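Local coordinates for fatty Acyl-Adenylate Ligase (Escherichia coli, PDB 3PBK), which belongs to the AMP-binding enzyme family of the ANL clan, at residues N69-E81 against C126-L138. Sequence-based numbering, arbitrary orientation.
Sequences NLKKGDRVALIAE and CQPAAIITGDEWL
Ala77 and Ile132 join two neighbouring parallel strands, 75-79 and 130-133. Ala77 N donates to Ala130 O at 3.0 Å, and Ala77 O accepts from Ile132 N at 2.9 Å. Ile132 O then takes Ile79 N at 3.1 Å, in a nearly straight bond (167°). Ala77 thus bonds to both Ala130 and Ile132, as in a parallel ladder.

The middle of the contact is tightly packed and buried. On one face of the sheet Ala77 CB lies 3.8 Å from Ile131 CB. Ile131 CG1 is anti to its backbone N (chi1 167°), and the branch running on from it to CD1 packs along the same methyl. On the other face Leu78 and Ile132 lie side by side and point the same way, with Leu78 CD2 against Ile132 CB. Phe86 and Phe90 of helix 84-95 pack on Leu78 there.

The ends are more open to solvent, and polar groups do more of the work. At the start, Arg75 is bent at chi2 and chi3. This brings NE to Cys126 O, in the carbonyl plane, at the end of helix 112-126. Next to it Arg75 O accepts from Ala129 N. Gln127, nearby, is exposed.

At the far end Glu81 OE2 receives Trp137 NE1 at 3.0 Å. The carboxylate sits at the indole edge, its plane turned 68° from the ring. Glu136 CG lies over one indole face, and Glu136 as a residue is exposed. Glu136 OE1 comes within 4.4 Å of Glu81 OE2.

Strand 99-103 pairs with the other edge of 75-79, and 152-155 follows 130-133. The contact is the central strand pair of a four-stranded parallel alpha/beta sheet of order 2-1-3-4, with helices in its crossovers, within the AMP-binding enzyme family region.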
loop_
_atom_site.group_PDB
_atom_site.type_symbol
_atom_site.label_atom_id
_atom_site.label_comp_id
_atom_site.label_asym_id
_atom_site.label_seq_id
_atom_site.Cartn_x
_atom_site.Cartn_y
_atom_site.Cartn_z
ATOM N N ASN A 69 22.972 24.110 -5.245
ATOM C CA ASN A 69 22.454 25.210 -4.428
ATOM C C ASN A 69 21.037 25.000 -3.879
ATOM O O ASN A 69 20.244 25.948 -3.787
ATOM C CB ASN A 69 22.526 26.533 -5.194
ATOM C CG ASN A 69 23.702 27.391 -4.757
ATOM O OD1 ASN A 69 24.309 28.094 -5.570
ATOM N ND2 ASN A 69 24.031 27.334 -3.463
ATOM N N LEU A 70 20.736 23.756 -3.516
ATOM C CA LEU A 70 19.456 23.402 -2.929
ATOM C C LEU A 70 19.574 23.573 -1.437
ATOM O O LEU A 70 20.583 23.188 -0.838
ATOM C CB LEU A 70 19.123 21.949 -3.228
ATOM C CG LEU A 70 19.054 21.517 -4.688
ATOM C CD1 LEU A 70 19.188 20.015 -4.776
ATOM C CD2 LEU A 70 17.752 21.978 -5.307
ATOM N N LYS A 71 18.538 24.139 -0.835
ATOM C CA LYS A 71 18.563 24.446 0.588
ATOM C C LYS A 71 17.821 23.392 1.387
ATOM O O LYS A 71 16.905 22.754 0.875
ATOM C CB LYS A 71 17.969 25.837 0.840
ATOM C CG LYS A 71 18.984 26.976 0.647
ATOM C CD LYS A 71 19.668 26.931 -0.736
ATOM C CE LYS A 71 20.979 27.729 -0.764
ATOM N NZ LYS A 71 20.773 29.191 -0.528
ATOM N N LYS A 72 18.224 23.193 2.638
ATOM C CA LYS A 72 17.484 22.297 3.511
ATOM C C LYS A 72 15.979 22.591 3.443
ATOM O O LYS A 72 15.550 23.739 3.275
ATOM C CB LYS A 72 17.985 22.387 4.955
ATOM C CG LYS A 72 17.170 21.542 5.943
ATOM C CD LYS A 72 17.874 21.365 7.288
ATOM C CE LYS A 72 17.918 22.674 8.072
ATOM N NZ LYS A 72 19.119 22.768 8.960
ATOM N N GLY A 73 15.183 21.538 3.556
ATOM C CA GLY A 73 13.742 21.675 3.520
ATOM C C GLY A 73 13.198 21.472 2.127
ATOM O O GLY A 73 12.074 20.998 1.966
ATOM N N ASP A 74 14.009 21.829 1.128
ATOM C CA ASP A 74 13.651 21.685 -0.284
ATOM C C ASP A 74 13.319 20.252 -0.661
ATOM O O ASP A 74 13.836 19.303 -0.055
ATOM C CB ASP A 74 14.784 22.186 -1.174
ATOM C CG ASP A 74 14.804 23.685 -1.288
ATOM O OD1 ASP A 74 13.757 24.302 -0.986
ATOM O OD2 ASP A 74 15.857 24.243 -1.685
ATOM N N ARG A 75 12.476 20.104 -1.681
ATOM C CA ARG A 75 12.019 18.788 -2.120
ATOM C C ARG A 75 12.678 18.284 -3.411
ATOM O O ARG A 75 12.943 19.046 -4.347
ATOM C CB ARG A 75 10.493 18.767 -2.207
ATOM C CG ARG A 75 9.881 18.761 -0.828
ATOM C CD ARG A 75 8.719 19.719 -0.671
ATOM N NE ARG A 75 9.005 21.060 -1.173
ATOM C CZ ARG A 75 9.596 22.024 -0.474
ATOM N NH1 ARG A 75 9.979 21.800 0.772
ATOM N NH2 ARG A 75 9.812 23.209 -1.034
ATOM N N VAL A 76 12.961 16.987 -3.434
ATOM C CA VAL A 76 13.508 16.340 -4.615
ATOM C C VAL A 76 12.634 15.160 -5.015
ATOM O O VAL A 76 12.614 14.148 -4.326
ATOM C CB VAL A 76 14.938 15.823 -4.373
ATOM C CG1 VAL A 76 15.479 15.177 -5.634
ATOM C CG2 VAL A 76 15.843 16.949 -3.915
ATOM N N ALA A 77 11.915 15.298 -6.127
ATOM C CA ALA A 77 11.116 14.207 -6.684
ATOM C C ALA A 77 11.976 13.078 -7.243
ATOM O O ALA A 77 12.880 13.305 -8.042
ATOM C CB ALA A 77 10.203 14.728 -7.761
ATOM N N LEU A 78 11.681 11.858 -6.818
ATOM C CA LEU A 78 12.355 10.684 -7.338
ATOM C C LEU A 78 11.358 9.844 -8.111
ATOM O O LEU A 78 10.224 9.656 -7.662
ATOM C CB LEU A 78 12.939 9.867 -6.194
ATOM C CG LEU A 78 13.869 10.694 -5.319
ATOM C CD1 LEU A 78 14.419 9.842 -4.220
ATOM C CD2 LEU A 78 14.994 11.272 -6.141
ATOM N N ILE A 79 11.774 9.368 -9.283
ATOM C CA ILE A 79 11.002 8.371 -10.026
ATOM C C ILE A 79 11.291 6.997 -9.438
ATOM O O ILE A 79 12.353 6.404 -9.678
ATOM C CB ILE A 79 11.308 8.394 -11.531
ATOM C CG1 ILE A 79 10.694 9.641 -12.166
ATOM C CG2 ILE A 79 10.737 7.158 -12.204
ATOM C CD1 ILE A 79 9.168 9.623 -12.199
ATOM N N ALA A 80 10.336 6.505 -8.658
ATOM C CA ALA A 80 10.585 5.386 -7.768
ATOM C C ALA A 80 10.562 4.026 -8.456
ATOM O O ALA A 80 9.600 3.270 -8.338
ATOM C CB ALA A 80 9.612 5.413 -6.604
ATOM N N GLU A 81 11.630 3.710 -9.173
ATOM C CA GLU A 81 11.805 2.362 -9.693
ATOM C C GLU A 81 12.405 1.471 -8.611
ATOM O O GLU A 81 13.007 1.960 -7.646
ATOM C CB GLU A 81 12.716 2.369 -10.927
ATOM C CG GLU A 81 12.054 2.863 -12.208
ATOM C CD GLU A 81 13.062 3.096 -13.303
ATOM O OE1 GLU A 81 14.208 3.470 -12.965
ATOM O OE2 GLU A 81 12.713 2.901 -14.490
ATOM N N CYS A 126 3.956 20.332 -4.004
ATOM C CA CYS A 126 5.170 20.382 -3.189
ATOM C C CYS A 126 6.362 21.148 -3.786
ATOM O O CYS A 126 7.410 21.243 -3.160
ATOM C CB CYS A 126 5.584 18.975 -2.714
ATOM S SG CYS A 126 5.939 17.746 -4.010
ATOM N N GLN A 127 6.200 21.709 -4.978
ATOM C CA GLN A 127 7.271 22.490 -5.604
ATOM C C GLN A 127 8.662 21.873 -5.472
ATOM O O GLN A 127 9.542 22.470 -4.850
ATOM C CB GLN A 127 7.330 23.903 -5.017
ATOM C CG GLN A 127 6.009 24.620 -4.960
ATOM C CD GLN A 127 5.302 24.431 -3.640
ATOM O OE1 GLN A 127 5.943 24.301 -2.594
ATOM N NE2 GLN A 127 3.970 24.426 -3.674
ATOM N N PRO A 128 8.879 20.692 -6.064
ATOM C CA PRO A 128 10.221 20.124 -5.956
ATOM C C PRO A 128 11.202 21.045 -6.665
ATOM O O PRO A 128 10.801 21.711 -7.619
ATOM C CB PRO A 128 10.104 18.798 -6.706
ATOM C CG PRO A 128 8.643 18.558 -6.869
ATOM C CD PRO A 128 8.021 19.903 -6.953
ATOM N N ALA A 129 12.450 21.094 -6.209
ATOM C CA ALA A 129 13.442 21.974 -6.813
ATOM C C ALA A 129 14.276 21.205 -7.824
ATOM O O ALA A 129 15.087 21.780 -8.554
ATOM C CB ALA A 129 14.325 22.570 -5.751
ATOM N N ALA A 130 14.069 19.893 -7.848
ATOM C CA ALA A 130 14.785 18.999 -8.747
ATOM C C ALA A 130 14.059 17.649 -8.825
ATOM O O ALA A 130 13.277 17.297 -7.948
ATOM C CB ALA A 130 16.217 18.813 -8.273
ATOM N N ILE A 131 14.305 16.894 -9.882
ATOM C CA ILE A 131 13.687 15.590 -10.005
ATOM C C ILE A 131 14.650 14.646 -10.694
ATOM O O ILE A 131 15.134 14.932 -11.786
ATOM C CB ILE A 131 12.334 15.657 -10.760
ATOM C CG1 ILE A 131 11.866 14.257 -11.156
ATOM C CG2 ILE A 131 12.424 16.544 -11.985
ATOM C CD1 ILE A 131 10.453 14.231 -11.670
ATOM N N ILE A 132 14.945 13.530 -10.041
ATOM C CA ILE A 132 15.878 12.559 -10.582
ATOM C C ILE A 132 15.108 11.399 -11.171
ATOM O O ILE A 132 14.245 10.841 -10.510
ATOM C CB ILE A 132 16.798 12.049 -9.488
ATOM C CG1 ILE A 132 17.596 13.213 -8.918
ATOM C CG2 ILE A 132 17.713 10.971 -10.016
ATOM C CD1 ILE A 132 18.485 12.827 -7.786
ATOM N N THR A 133 15.414 11.047 -12.417
ATOM C CA THR A 133 14.733 9.955 -13.107
ATOM C C THR A 133 15.707 9.082 -13.877
ATOM O O THR A 133 16.834 9.480 -14.151
ATOM C CB THR A 133 13.716 10.482 -14.125
ATOM O OG1 THR A 133 12.997 9.384 -14.690
ATOM C CG2 THR A 133 14.429 11.210 -15.244
ATOM N N GLY A 134 15.255 7.890 -14.239
ATOM C CA GLY A 134 16.020 7.022 -15.112
ATOM C C GLY A 134 15.808 7.400 -16.566
ATOM O O GLY A 134 14.814 8.041 -16.914
ATOM N N ASP A 135 16.744 7.000 -17.419
ATOM C CA ASP A 135 16.707 7.383 -18.825
ATOM C C ASP A 135 15.363 7.078 -19.497
ATOM O O ASP A 135 14.849 7.898 -20.263
ATOM C CB ASP A 135 17.861 6.727 -19.591
ATOM C CG ASP A 135 19.212 7.348 -19.261
ATOM O OD1 ASP A 135 19.321 8.600 -19.239
ATOM O OD2 ASP A 135 20.173 6.582 -19.035
ATOM N N GLU A 136 14.798 5.905 -19.202
ATOM C CA GLU A 136 13.556 5.451 -19.834
ATOM C C GLU A 136 12.465 6.510 -19.799
ATOM O O GLU A 136 11.766 6.735 -20.788
ATOM C CB GLU A 136 13.039 4.182 -19.156
ATOM C CG GLU A 136 11.608 3.822 -19.542
ATOM C CD GLU A 136 11.310 2.339 -19.374
ATOM O OE1 GLU A 136 12.059 1.650 -18.638
ATOM O OE2 GLU A 136 10.326 1.863 -19.985
ATOM N N TRP A 137 12.334 7.163 -18.651
ATOM C CA TRP A 137 11.266 8.127 -18.435
ATOM C C TRP A 137 11.719 9.570 -18.664
ATOM O O TRP A 137 10.906 10.500 -18.596
ATOM C CB TRP A 137 10.695 7.950 -17.029
ATOM C CG TRP A 137 10.411 6.515 -16.727
ATOM C CD1 TRP A 137 11.133 5.688 -15.915
ATOM C CD2 TRP A 137 9.349 5.722 -17.262
ATOM N NE1 TRP A 137 10.577 4.430 -15.900
ATOM C CE2 TRP A 137 9.478 4.425 -16.719
ATOM C CE3 TRP A 137 8.296 5.981 -18.145
ATOM C CZ2 TRP A 137 8.592 3.390 -17.029
ATOM C CZ3 TRP A 137 7.416 4.951 -18.454
ATOM C CH2 TRP A 137 7.569 3.672 -17.892
ATOM N N LEU A 138 13.012 9.744 -18.950
ATOM C CA LEU A 138 13.597 11.066 -19.164
ATOM C C LEU A 138 12.821 11.903 -20.180
ATOM O O LEU A 138 12.411 13.022 -19.873
ATOM C CB LEU A 138 15.063 10.945 -19.571
ATOM C CG LEU A 138 15.912 12.218 -19.575
ATOM C CD1 LEU A 138 15.541 13.166 -18.440
ATOM C CD2 LEU A 138 17.376 11.832 -19.480
#